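Side-chain contacts in YfkN protein (Bacillus subtilis subsp. subtilis, PDB 3GVE), which belongs to the calcineurin-like phosphoesterase family, a group of metal-dependent proteins, and carries one manganese and one magnesium ion in this crystal structure: residues T144-N149 against K204-D209; E198-M203 against T237-I242; F38-T43 against S94-L99; G72-K77 against Q329-N334; T217-Q222 against A263-E268. One frame throughout, in Å; residues are numbered along the deposited sequence. Where two conformers were deposited one is given.

Contact 1. Residues T144-N149 against K204-D209; sequences TPYVIN and KAEGAD
Ile148 lays its CD1 methyl over the start of the Glu206 side chain and the methyl of Ala208. CD1 lies 3.7 Å from Glu206 CB and 4.0 Å from Ala208 CB, so this one terminal carbon does most of the touching. CG1 sits beside the backbone N (chi1 -60°), which swings the longer branch out toward 204-209, and isoleucine and glutamate cross at about a right angle. Alanine suits its place here, offering a single small methyl on which the isoleucine can rest. The surface met by Ile148 is the end of helix 192-205, closed by a Schellman motif. Gly207, with its positive phi of 99°, is the C-prime residue, its N bonded to Lys204 O at 3.0 Å, and the chain then turns toward strand 210-215. Lys204 binds the same turn, donating from NZ to Ala208 O at 2.9 Å from above the carbonyl plane. Tyr146, two residues before Ile148, projects from the same face of the strand, and its OH comes 3.6 Å from Glu206 CG. The ring and the Glu206 carboxylate are nearly parallel, 20° apart, although the two side chains cross steeply. Glutamate bends at chi2, which leads its carboxylate away from the strand while its aliphatic carbons stay in contact.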
# COMPACT_ATOMS: atom_id res chain seq x y z
N THR A 144 -19.06 -7.48 21.21
CA THR A 144 -20.14 -6.58 21.61
C THR A 144 -20.89 -6.13 20.34
O THR A 144 -20.31 -5.48 19.49
CB THR A 144 -19.54 -5.32 22.27
OG1 THR A 144 -18.59 -5.71 23.28
CG2 THR A 144 -20.61 -4.46 22.88
N PRO A 145 -22.16 -6.50 20.20
CA PRO A 145 -22.83 -6.22 18.92
C PRO A 145 -23.18 -4.76 18.69
O PRO A 145 -23.16 -4.31 17.49
CB PRO A 145 -24.05 -7.12 18.92
CG PRO A 145 -24.40 -7.21 20.38
CD PRO A 145 -23.02 -7.29 21.11
N TYR A 146 -23.45 -4.03 19.75
CA TYR A 146 -23.80 -2.63 19.66
C TYR A 146 -23.70 -2.10 21.08
O TYR A 146 -23.60 -2.90 22.00
CB TYR A 146 -25.22 -2.46 19.10
CG TYR A 146 -26.31 -2.94 20.04
CD1 TYR A 146 -26.78 -2.13 21.05
CD2 TYR A 146 -26.86 -4.21 19.91
CE1 TYR A 146 -27.77 -2.56 21.93
CE2 TYR A 146 -27.85 -4.64 20.79
CZ TYR A 146 -28.29 -3.81 21.79
OH TYR A 146 -29.27 -4.24 22.66
N VAL A 147 -23.73 -0.78 21.17
CA VAL A 147 -23.79 -0.11 22.51
C VAL A 147 -24.71 1.06 22.33
O VAL A 147 -24.82 1.63 21.23
CB VAL A 147 -22.39 0.29 23.01
CG1 VAL A 147 -21.50 -0.90 23.22
CG2 VAL A 147 -21.80 1.33 22.15
N ILE A 148 -25.34 1.41 23.38
CA ILE A 148 -26.17 2.60 23.48
C ILE A 148 -25.73 3.44 24.68
O ILE A 148 -25.64 2.93 25.78
CB ILE A 148 -27.67 2.23 23.61
CG1 ILE A 148 -28.12 1.44 22.40
CG2 ILE A 148 -28.52 3.47 23.75
CD1 ILE A 148 -29.45 0.74 22.61
N ASN A 149 -25.45 4.71 24.44
CA ASN A 149 -25.02 5.65 25.47
C ASN A 149 -26.01 6.79 25.52
O ASN A 149 -26.34 7.38 24.51
CB ASN A 149 -23.65 6.25 25.15
CG ASN A 149 -22.58 5.22 25.03
OD1 ASN A 149 -22.56 4.27 25.77
ND2 ASN A 149 -21.68 5.42 24.08
N LYS A 204 -33.53 -0.46 18.89
CA LYS A 204 -34.68 0.40 19.08
C LYS A 204 -35.43 0.02 20.38
O LYS A 204 -35.83 0.90 21.13
CB LYS A 204 -35.56 0.34 17.84
CG LYS A 204 -34.93 0.97 16.60
CD LYS A 204 -34.24 2.28 16.92
CE LYS A 204 -35.13 3.47 16.65
NZ LYS A 204 -34.40 4.77 16.75
N ALA A 205 -35.57 -1.27 20.63
CA ALA A 205 -36.21 -1.75 21.91
C ALA A 205 -35.50 -1.20 23.10
O ALA A 205 -36.19 -0.83 24.11
CB ALA A 205 -36.23 -3.28 21.90
N GLU A 206 -34.17 -1.21 23.12
CA GLU A 206 -33.40 -0.67 24.22
C GLU A 206 -33.31 0.85 24.25
O GLU A 206 -32.57 1.39 25.14
CB GLU A 206 -32.01 -1.35 24.29
CG GLU A 206 -32.07 -2.85 24.37
CD GLU A 206 -32.76 -3.36 25.68
OE1 GLU A 206 -32.82 -2.57 26.67
OE2 GLU A 206 -33.19 -4.55 25.68
N GLY A 207 -34.03 1.52 23.39
CA GLY A 207 -34.16 2.95 23.51
C GLY A 207 -33.29 3.83 22.64
O GLY A 207 -33.32 5.03 22.77
N ALA A 208 -32.54 3.24 21.73
CA ALA A 208 -31.70 4.07 20.86
C ALA A 208 -32.54 5.10 20.12
O ALA A 208 -33.49 4.76 19.47
CB ALA A 208 -30.93 3.20 19.86
N ASP A 209 -32.14 6.36 20.23
CA ASP A 209 -32.77 7.46 19.50
C ASP A 209 -32.08 7.75 18.16
O ASP A 209 -32.71 8.13 17.20
CB ASP A 209 -32.74 8.74 20.33
CG ASP A 209 -33.59 8.63 21.56
OD1 ASP A 209 -34.77 8.25 21.42
OD2 ASP A 209 -33.07 8.94 22.63

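Contact 2. Residues E198-M203 against T237-I242; sequences ETIPKM and TKTKGI
No ring enters this contact; the flat group touched is the peptide joining Lys240 to Gly241, met at its carbonyl oxygen by the side chain of Ile200. The branched methyl CG2 stands in front of that oxygen, 3.4 Å from Lys240 O, while CD1 passes to one side of it at 3.9 Å. On the next residue, Gly241 CA is 4.4 Å from Ile200 CG2. Glycine fits here for two reasons: its phi of 112° is a strained one for other residues, and its bare CA lets the isoleucine methyl come near. The loop 239-242 carries the chain from helix 232-238 to strand 244-247, the second half of a beta-alpha-beta crossover. Helix 192-205, which bears Ile200, makes the crossover before it, between strands 160-170 and 210-215, so the contact joins two successive units of the alpha/beta fold. Ile242 completes the grip: its CG1 is 3.7 Å from Ile200 CD1, and the two side chains cross at about a right angle. In Ile200 CG1 is beside the backbone N (chi1 -73°), which carries the longer branch toward Ile242 CG1. Thr239 turns its CB toward the same CD1, at 4.2 Å, with its hydroxyl bonded back to Leu235 O in the helix.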
# COMPACT_ATOMS: atom_id res chain seq x y z
N GLU A 198 -31.34 -7.87 11.85
CA GLU A 198 -31.51 -8.66 13.06
C GLU A 198 -31.28 -7.80 14.30
O GLU A 198 -31.95 -7.94 15.30
CB GLU A 198 -30.52 -9.81 13.01
CG GLU A 198 -30.44 -10.76 14.20
CD GLU A 198 -29.34 -11.80 13.99
OE1 GLU A 198 -29.49 -12.64 13.11
OE2 GLU A 198 -28.33 -11.75 14.67
N THR A 199 -30.31 -6.89 14.20
CA THR A 199 -29.83 -6.16 15.37
C THR A 199 -30.54 -4.83 15.66
O THR A 199 -30.79 -4.51 16.80
CB THR A 199 -28.29 -5.97 15.30
OG1 THR A 199 -27.66 -7.24 15.11
CG2 THR A 199 -27.76 -5.36 16.59
N ILE A 200 -30.85 -4.07 14.63
CA ILE A 200 -31.50 -2.78 14.78
C ILE A 200 -32.77 -2.81 15.67
O ILE A 200 -32.95 -1.96 16.47
CB ILE A 200 -31.80 -2.14 13.42
CG1 ILE A 200 -30.49 -1.62 12.77
CG2 ILE A 200 -32.81 -0.97 13.56
CD1 ILE A 200 -30.60 -1.43 11.29
N PRO A 201 -33.64 -3.80 15.49
CA PRO A 201 -34.87 -3.85 16.31
C PRO A 201 -34.57 -3.93 17.81
O PRO A 201 -35.27 -3.38 18.63
CB PRO A 201 -35.55 -5.13 15.82
CG PRO A 201 -35.15 -5.22 14.41
CD PRO A 201 -33.70 -4.77 14.39
N LYS A 202 -33.51 -4.63 18.15
CA LYS A 202 -33.13 -4.75 19.53
C LYS A 202 -32.64 -3.41 20.04
O LYS A 202 -32.92 -3.05 21.14
CB LYS A 202 -32.02 -5.77 19.65
CG LYS A 202 -32.42 -7.06 19.09
CD LYS A 202 -31.61 -8.09 19.75
CE LYS A 202 -30.57 -8.62 18.86
NZ LYS A 202 -30.96 -10.01 18.59
N MSE A 203 -31.89 -2.69 19.21
CA MSE A 203 -31.39 -1.39 19.60
C MSE A 203 -32.55 -0.43 19.80
O MSE A 203 -32.55 0.33 20.75
CB MSE A 203 -30.42 -0.83 18.55
CG MSE A 203 -29.19 -1.69 18.31
SE MSE A 203 -28.07 -1.01 16.86
CE MSE A 203 -27.33 0.55 17.80
N THR A 237 -30.46 1.23 1.74
CA THR A 237 -31.74 1.04 1.06
C THR A 237 -32.60 -0.09 1.64
O THR A 237 -33.82 -0.03 1.52
CB THR A 237 -31.53 0.79 -0.45
OG1 THR A 237 -30.59 -0.27 -0.63
CG2 THR A 237 -31.04 2.08 -1.16
N LYS A 238 -31.99 -1.12 2.21
CA LYS A 238 -32.72 -2.33 2.63
C LYS A 238 -33.03 -2.40 4.11
O LYS A 238 -33.75 -3.28 4.54
CB LYS A 238 -31.98 -3.60 2.22
CG LYS A 238 -31.74 -3.80 0.73
CD LYS A 238 -31.15 -5.20 0.48
CE LYS A 238 -30.86 -5.45 -0.99
NZ LYS A 238 -30.37 -6.86 -1.15
N THR A 239 -32.47 -1.49 4.88
CA THR A 239 -32.75 -1.48 6.32
C THR A 239 -33.55 -0.26 6.67
O THR A 239 -33.77 0.60 5.84
CB THR A 239 -31.45 -1.46 7.17
OG1 THR A 239 -30.80 -0.19 7.01
CG2 THR A 239 -30.52 -2.57 6.78
N LYS A 240 -33.97 -0.18 7.93
CA LYS A 240 -34.67 0.98 8.45
C LYS A 240 -34.15 1.28 9.83
O LYS A 240 -33.98 0.38 10.63
CB LYS A 240 -36.17 0.68 8.54
CG LYS A 240 -37.08 1.74 8.00
CD LYS A 240 -38.48 1.19 7.68
CE LYS A 240 -39.30 1.03 8.95
NZ LYS A 240 -40.71 0.61 8.72
N GLY A 241 -33.89 2.54 10.14
CA GLY A 241 -33.46 2.88 11.48
C GLY A 241 -32.03 3.36 11.66
O GLY A 241 -31.67 3.78 12.72
N ILE A 242 -31.23 3.29 10.60
CA ILE A 242 -29.87 3.83 10.66
C ILE A 242 -29.92 5.30 10.29
O ILE A 242 -30.46 5.68 9.27
CB ILE A 242 -28.93 3.11 9.68
CG1 ILE A 242 -28.81 1.63 10.07
CG2 ILE A 242 -27.56 3.80 9.67
CD1 ILE A 242 -28.03 0.76 9.05

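Contact 3. Residues F38-T43 against S94-L99; sequences FGLART and SVMNAL
Gly39, at the N-cap position of helix 40-53, comes directly before Leu40, the residue that makes every contact between 38-43 and 94-99. Glycine suits the cap because its backbone adopts a phi of 114°. Its carbonyl oxygen accepts the first-turn N-H groups: Arg42 N lies 2.9 Å from Gly39 O, and Thr43 N bonds to the same oxygen. Leu40 follows, with CG anti to the backbone N (chi1 -172°), an extension that carries the branched end across to the facing helix. There CD2 is seated among three side chains, 3.6 Å from SE of Met96, 3.9 Å from CG1 of Val95 and 4.0 Å from CD1 of Leu99. All four residues are buried and apolar, as befits an interior seam between two helices of the phosphoesterase fold, with Leu99 just past the end of helix 91-98; the side chain of Met96 is about 13 Å from the manganese ion. Each partner approaches differently. Leu99 comes tip to tip, Val95 slides past the leucine in the opposite direction, and Met96, present as selenomethionine, bends at chi2 and chi3 to bring its selenium round to the leucine methyl. Further along, Ala41 turns away from this seam and packs on Val324 of helix 322-340, the same helix that receives Val95 at Ile328. Thr43, one turn beyond Gly39, has its hydroxyl within reach of both Gly39 O and Gly284 O.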
# COMPACT_ATOMS: atom_id res chain seq x y z
N PHE A 38 -0.05 12.07 5.23
CA PHE A 38 -0.96 11.21 5.98
C PHE A 38 -0.61 11.14 7.45
O PHE A 38 0.36 11.74 7.88
CB PHE A 38 -0.99 9.80 5.36
CG PHE A 38 0.33 9.04 5.41
CD1 PHE A 38 0.74 8.42 6.56
CD2 PHE A 38 1.13 8.93 4.29
CE1 PHE A 38 1.92 7.72 6.61
CE2 PHE A 38 2.31 8.23 4.34
CZ PHE A 38 2.71 7.63 5.51
N GLY A 39 -1.40 10.40 8.22
CA GLY A 39 -1.11 10.12 9.61
C GLY A 39 -2.08 10.74 10.60
O GLY A 39 -2.46 11.88 10.43
N LEU A 40 -2.47 9.97 11.60
CA LEU A 40 -3.42 10.42 12.61
C LEU A 40 -2.93 11.67 13.35
O LEU A 40 -3.73 12.46 13.76
CB LEU A 40 -3.73 9.27 13.58
CG LEU A 40 -4.86 9.51 14.60
CD1 LEU A 40 -6.15 10.01 13.94
CD2 LEU A 40 -5.08 8.24 15.40
N ALA A 41 -1.62 11.83 13.49
CA ALA A 41 -1.08 13.04 14.09
C ALA A 41 -1.54 14.31 13.35
O ALA A 41 -1.71 15.34 13.96
CB ALA A 41 0.44 12.98 14.16
N ARG A 42 -1.76 14.21 12.04
CA ARG A 42 -2.31 15.32 11.26
C ARG A 42 -3.84 15.34 11.29
O ARG A 42 -4.42 16.37 11.47
CB ARG A 42 -1.78 15.31 9.82
CG ARG A 42 -0.33 15.78 9.78
CD ARG A 42 0.32 15.67 8.41
NE ARG A 42 1.65 16.29 8.44
CZ ARG A 42 1.89 17.55 8.12
NH1 ARG A 42 0.93 18.36 7.69
NH2 ARG A 42 3.13 18.01 8.19
N THR A 43 -4.47 14.18 11.15
CA THR A 43 -5.94 14.14 11.16
C THR A 43 -6.51 14.69 12.46
O THR A 43 -7.55 15.32 12.47
CB THR A 43 -6.47 12.70 10.97
OG1 THR A 43 -5.54 11.94 10.19
CG2 THR A 43 -7.85 12.69 10.30
N SER A 94 -3.93 3.27 22.89
CA SER A 94 -3.58 4.42 23.78
C SER A 94 -3.77 5.74 23.10
O SER A 94 -4.21 6.69 23.75
CB SER A 94 -2.15 4.31 24.27
OG SER A 94 -1.92 3.09 24.94
N VAL A 95 -3.43 5.83 21.82
CA VAL A 95 -3.66 7.09 21.08
C VAL A 95 -5.16 7.41 20.97
O VAL A 95 -5.62 8.52 21.18
CB VAL A 95 -3.03 7.05 19.66
CG1 VAL A 95 -3.39 8.25 18.86
CG2 VAL A 95 -1.48 6.96 19.79
N MSE A 96 -5.95 6.39 20.63
CA MSE A 96 -7.40 6.53 20.49
C MSE A 96 -8.07 6.96 21.82
O MSE A 96 -8.99 7.74 21.85
CB MSE A 96 -8.06 5.24 19.97
CG MSE A 96 -7.39 4.61 18.74
SE MSE A 96 -7.02 5.81 17.24
CE MSE A 96 -8.74 5.65 16.29
N ASN A 97 -7.53 6.44 22.92
CA ASN A 97 -7.99 6.73 24.27
C ASN A 97 -7.67 8.21 24.56
O ASN A 97 -8.48 8.97 25.08
CB ASN A 97 -7.32 5.83 25.31
CG ASN A 97 -7.92 4.42 25.35
OD1 ASN A 97 -8.99 4.16 24.78
ND2 ASN A 97 -7.25 3.54 26.05
N ALA A 98 -6.46 8.61 24.19
CA ALA A 98 -6.00 9.98 24.44
C ALA A 98 -6.81 11.00 23.64
O ALA A 98 -7.03 12.10 24.10
CB ALA A 98 -4.51 10.12 24.14
N LEU A 99 -7.25 10.62 22.45
CA LEU A 99 -8.10 11.47 21.59
C LEU A 99 -9.58 11.37 21.96
O LEU A 99 -10.42 12.02 21.36
CB LEU A 99 -7.91 11.10 20.12
CG LEU A 99 -6.56 11.42 19.48
CD1 LEU A 99 -6.48 10.91 18.06
CD2 LEU A 99 -6.33 12.93 19.52

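Contact 4. Residues G72-K77 against Q329-N334; sequences GEYAVK and QQTHQN
Between 72-77 and 329-334 the nearest CA atoms are those of Tyr74 and Asn334, 7.9 Å apart, a spacing bridged by side chains. This is helix-to-helix packing that ties a helix from early in the chain to the C-terminal one. Tyr74 does the reaching: CG is anti to the backbone N (chi1 175°), which stands the ring out from helix 70-85 toward its neighbour. Asn334 lies against one face of that ring, its backbone carbonyl carbon above it and its CB 3.4 Å from Tyr74 CZ. Ring and amide are turned 44° apart, neither stacked nor perpendicular, and ND2 of Asn334 is 3.2 Å from the tyrosine OH. Thr331, one turn earlier, adds its CG2 methyl 4.1 Å from Tyr74 CD2, approaching obliquely. Tyrosine suits the site because its broad flat ring gives Asn334 a face to lie on. It also stacks on Tyr78 and touches Thr335 and Tyr338 of helix 322-340; Tyr338 takes hydrogen bonds with Glu73 and Lys77 as well. Within helix 322-340 the asparagine amide is held by a bent bond from the residue one turn before it: Gln330 NE2 donates to Asn334 OD1 at 3.0 Å, in the glutamine amide plane but from 46° out of the carbonyl plane.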
# COMPACT_ATOMS: atom_id res chain seq x y z
N GLY A 72 2.44 -1.31 13.67
CA GLY A 72 1.51 -2.38 13.98
C GLY A 72 2.23 -3.70 14.20
O GLY A 72 1.86 -4.48 15.06
N GLU A 73 3.27 -3.95 13.39
CA GLU A 73 4.11 -5.14 13.53
C GLU A 73 4.87 -5.13 14.85
O GLU A 73 4.97 -6.12 15.53
CB GLU A 73 5.16 -5.19 12.42
CG GLU A 73 4.67 -5.54 11.08
CD GLU A 73 5.76 -5.33 10.02
OE1 GLU A 73 5.38 -5.21 8.86
OE2 GLU A 73 6.98 -5.26 10.35
N TYR A 74 5.40 -3.97 15.20
CA TYR A 74 6.12 -3.83 16.45
C TYR A 74 5.22 -4.25 17.63
O TYR A 74 5.64 -4.95 18.54
CB TYR A 74 6.65 -2.39 16.63
CG TYR A 74 7.28 -2.22 17.99
CD1 TYR A 74 8.59 -2.60 18.21
CD2 TYR A 74 6.54 -1.76 19.07
CE1 TYR A 74 9.16 -2.49 19.44
CE2 TYR A 74 7.11 -1.65 20.32
CZ TYR A 74 8.42 -2.01 20.49
OH TYR A 74 9.01 -1.92 21.73
N ALA A 75 3.97 -3.82 17.61
CA ALA A 75 3.08 -4.11 18.71
C ALA A 75 2.82 -5.60 18.90
O ALA A 75 2.92 -6.13 19.98
CB ALA A 75 1.80 -3.35 18.56
N VAL A 76 2.51 -6.26 17.79
CA VAL A 76 2.25 -7.68 17.87
C VAL A 76 3.51 -8.49 18.21
O VAL A 76 3.43 -9.45 18.94
CB VAL A 76 1.48 -8.19 16.61
CG1 VAL A 76 2.38 -8.28 15.40
CG2 VAL A 76 0.81 -9.51 16.89
N LYS A 77 4.66 -8.08 17.71
CA LYS A 77 5.89 -8.83 17.98
C LYS A 77 6.42 -8.60 19.39
O LYS A 77 6.78 -9.55 20.06
CB LYS A 77 6.95 -8.50 16.93
CG LYS A 77 6.63 -9.03 15.56
CD LYS A 77 7.79 -8.80 14.61
CE LYS A 77 7.48 -9.29 13.22
NZ LYS A 77 8.70 -9.21 12.35
N GLN A 329 5.01 8.53 20.98
CA GLN A 329 6.44 8.77 20.75
C GLN A 329 7.35 7.59 21.09
O GLN A 329 8.17 7.20 20.28
CB GLN A 329 6.91 10.00 21.52
CG GLN A 329 8.38 10.27 21.34
CD GLN A 329 8.70 11.69 21.65
OE1 GLN A 329 8.30 12.59 20.95
NE2 GLN A 329 9.41 11.91 22.74
N GLN A 330 7.21 7.03 22.28
CA GLN A 330 8.10 5.94 22.71
C GLN A 330 7.93 4.73 21.79
O GLN A 330 8.89 4.13 21.37
CB GLN A 330 7.87 5.54 24.16
CG GLN A 330 8.98 4.61 24.70
CD GLN A 330 10.38 5.18 24.44
OE1 GLN A 330 10.70 6.26 24.92
NE2 GLN A 330 11.18 4.49 23.64
N THR A 331 6.69 4.40 21.48
CA THR A 331 6.41 3.29 20.57
C THR A 331 6.98 3.55 19.17
O THR A 331 7.54 2.68 18.55
CB THR A 331 4.90 3.04 20.45
OG1 THR A 331 4.36 2.75 21.74
CG2 THR A 331 4.61 1.87 19.51
N HIS A 332 6.80 4.76 18.70
CA HIS A 332 7.35 5.18 17.42
C HIS A 332 8.87 5.03 17.40
O HIS A 332 9.42 4.48 16.47
CB HIS A 332 6.91 6.61 17.13
CG HIS A 332 7.56 7.21 15.93
ND1 HIS A 332 7.35 6.76 14.65
CD2 HIS A 332 8.44 8.23 15.83
CE1 HIS A 332 8.06 7.48 13.81
NE2 HIS A 332 8.73 8.39 14.50
N GLN A 333 9.54 5.49 18.45
CA GLN A 333 11.00 5.35 18.54
C GLN A 333 11.43 3.90 18.63
O GLN A 333 12.41 3.52 18.02
CB GLN A 333 11.57 6.19 19.68
CG GLN A 333 11.38 7.67 19.40
CD GLN A 333 11.92 8.55 20.48
OE1 GLN A 333 12.61 8.10 21.37
NE2 GLN A 333 11.62 9.83 20.39
N ASN A 334 10.67 3.08 19.34
CA ASN A 334 10.93 1.65 19.39
C ASN A 334 10.75 1.00 18.02
O ASN A 334 11.46 0.08 17.65
CB ASN A 334 10.03 0.97 20.43
CG ASN A 334 10.37 1.37 21.86
OD1 ASN A 334 11.41 1.95 22.13
ND2 ASN A 334 9.49 1.06 22.77

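Contact 5. Residues T217-Q222 against A263-E268; sequences TGIEKQ and AQFNVE
Phe265 points its ring edge-on at the loop 217-222, so what it offers to the facing segment is a rim of C-H groups. At that edge, in the plane of the ring, lie the CG2 methyl of Ile219 and the carbonyl oxygen of Glu220, with CZ 3.9 Å from the methyl and 3.8 Å from Glu220 O. One carbon further round, CE2 comes 3.9 Å from Lys221 O. The weakly positive edge of an aromatic ring is a reasonable neighbour for carbonyl oxygens, and phenylalanine, with no polar tip, can press its end against both backbone and methyl. Ile219 runs past the ring in the opposite direction, and because CG2 is anti to its backbone N it is the short branch that touches. The ring reaches the loop with its CG beside the backbone N (chi1 -72°). Near the ring a water joins the two backbones, donating one hydrogen bond to Lys221 O (2.7 Å) and one to Ala263 O (2.8 Å). Glu220 forms a salt bridge with Lys341 of the second subunit, and Lys221 NZ binds Arg340 O of the second subunit. The loop starts right after His216, a ligand of the magnesium ion, and Ile219 N bonds to Gln250 between the metal ligands His249 and His251. Phe265 itself lies near Tyr259, the planes about 15° apart, and touches Ile272 of strand 271-272, while Ile219 packs on Val232 of helix 232-238, so the contact joins short strands of the mixed sheet that includes strand 210-215 to the loop leaving that strand.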
# COMPACT_ATOMS: atom_id res chain seq x y z
N THR A 217 -16.99 -1.31 5.12
CA THR A 217 -17.45 -1.83 3.85
C THR A 217 -17.69 -0.61 2.96
O THR A 217 -18.03 0.44 3.45
CB THR A 217 -18.73 -2.70 4.04
OG1 THR A 217 -19.11 -3.31 2.80
CG2 THR A 217 -19.91 -1.89 4.59
N GLY A 218 -17.49 -0.78 1.67
CA GLY A 218 -17.56 0.32 0.73
C GLY A 218 -18.89 0.41 0.01
O GLY A 218 -19.88 -0.19 0.40
N ILE A 219 -18.86 1.16 -1.08
CA ILE A 219 -20.04 1.63 -1.79
C ILE A 219 -19.99 1.14 -3.23
O ILE A 219 -18.97 1.26 -3.88
CB ILE A 219 -20.08 3.20 -1.82
CG1 ILE A 219 -20.20 3.77 -0.40
CG2 ILE A 219 -21.18 3.70 -2.74
CD1 ILE A 219 -19.79 5.23 -0.26
N GLU A 220 -21.11 0.58 -3.68
CA GLU A 220 -21.35 0.36 -5.10
C GLU A 220 -22.60 1.17 -5.47
O GLU A 220 -23.35 1.59 -4.62
CB GLU A 220 -21.54 -1.13 -5.42
CG GLU A 220 -20.31 -2.01 -5.09
CD GLU A 220 -19.08 -1.68 -5.93
OE1 GLU A 220 -19.18 -0.97 -6.94
OE2 GLU A 220 -17.99 -2.14 -5.58
N LYS A 221 -22.76 1.41 -6.75
CA LYS A 221 -23.80 2.31 -7.24
C LYS A 221 -25.20 1.70 -7.36
O LYS A 221 -26.16 2.42 -7.49
CB LYS A 221 -23.42 2.88 -8.60
CG LYS A 221 -22.24 3.87 -8.55
CD LYS A 221 -21.84 4.21 -9.97
CE LYS A 221 -20.84 5.30 -10.10
NZ LYS A 221 -20.67 5.60 -11.56
N GLN A 222 -25.27 0.37 -7.32
CA GLN A 222 -26.54 -0.34 -7.47
C GLN A 222 -26.65 -1.50 -6.48
O GLN A 222 -25.66 -1.90 -5.87
CB GLN A 222 -26.69 -0.85 -8.91
CG GLN A 222 -26.87 0.27 -9.95
CD GLN A 222 -25.57 0.69 -10.58
OE1 GLN A 222 -24.57 0.01 -10.46
NE2 GLN A 222 -25.58 1.84 -11.26
N ALA A 263 -29.07 6.99 -9.00
CA ALA A 263 -30.29 6.92 -8.21
C ALA A 263 -29.98 6.66 -6.73
O ALA A 263 -29.17 5.82 -6.41
CB ALA A 263 -31.23 5.85 -8.75
N GLN A 264 -30.64 7.41 -5.87
CA GLN A 264 -30.53 7.29 -4.41
C GLN A 264 -29.44 8.16 -3.81
O GLN A 264 -29.42 8.39 -2.63
CB GLN A 264 -30.33 5.83 -3.98
CG GLN A 264 -31.52 4.96 -4.23
CD GLN A 264 -32.73 5.60 -3.64
OE1 GLN A 264 -32.78 5.82 -2.45
NE2 GLN A 264 -33.65 6.00 -4.47
N PHE A 265 -28.52 8.64 -4.65
CA PHE A 265 -27.40 9.44 -4.19
C PHE A 265 -27.71 10.95 -4.26
O PHE A 265 -28.30 11.41 -5.20
CB PHE A 265 -26.14 9.14 -5.02
CG PHE A 265 -25.53 7.77 -4.74
CD1 PHE A 265 -24.42 7.64 -3.91
CD2 PHE A 265 -26.06 6.63 -5.30
CE1 PHE A 265 -23.85 6.41 -3.66
CE2 PHE A 265 -25.51 5.37 -5.04
CZ PHE A 265 -24.38 5.27 -4.22
N ASN A 266 -27.28 11.68 -3.25
CA ASN A 266 -27.27 13.14 -3.27
C ASN A 266 -25.87 13.61 -2.85
O ASN A 266 -25.50 13.56 -1.69
CB ASN A 266 -28.36 13.70 -2.34
CG ASN A 266 -28.48 15.21 -2.43
OD1 ASN A 266 -27.50 15.90 -2.60
ND2 ASN A 266 -29.69 15.72 -2.30
N VAL A 267 -25.08 14.02 -3.84
CA VAL A 267 -23.71 14.45 -3.62
C VAL A 267 -23.60 15.72 -2.81
O VAL A 267 -22.78 15.80 -1.92
CB VAL A 267 -22.88 14.50 -4.93
CG1 VAL A 267 -21.50 15.02 -4.65
CG2 VAL A 267 -22.89 13.12 -5.64
N GLU A 268 -24.46 16.67 -3.10
CA GLU A 268 -24.44 17.94 -2.39
C GLU A 268 -24.66 17.69 -0.90
O GLU A 268 -23.95 18.24 -0.08
CB GLU A 268 -25.48 18.90 -2.97
CG GLU A 268 -25.23 19.27 -4.45
CD GLU A 268 -23.83 19.84 -4.67
OE1 GLU A 268 -23.01 19.22 -5.37
OE2 GLU A 268 -23.53 20.91 -4.12
O HOH W 1 -28.56 3.56 -7.94

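Contacts 1 and 2 share helix 192-205 and touch, with centres 11 Å apart; Ala208 N probably bonds to Met203 O between them. Contacts 5 and 2 have their centres 19 Å apart and meet through Thr237 and Gln264, and contact 5 shares with contact 1 the mixed sheet that includes strand 210-215. Contacts 3 and 4 form a second group, 15 Å apart by their centres, built from helices 40-53, 70-85, 91-98 and 322-340, on the opposite side of the chain's centre from contacts 1 and 2. Along the chain contact 3 closes before contact 1 opens, whereas contact 4 spans from helix 70-85 to the last helix and encloses contacts 1, 2 and 5, so the C-terminal helix returns to the early part of the fold.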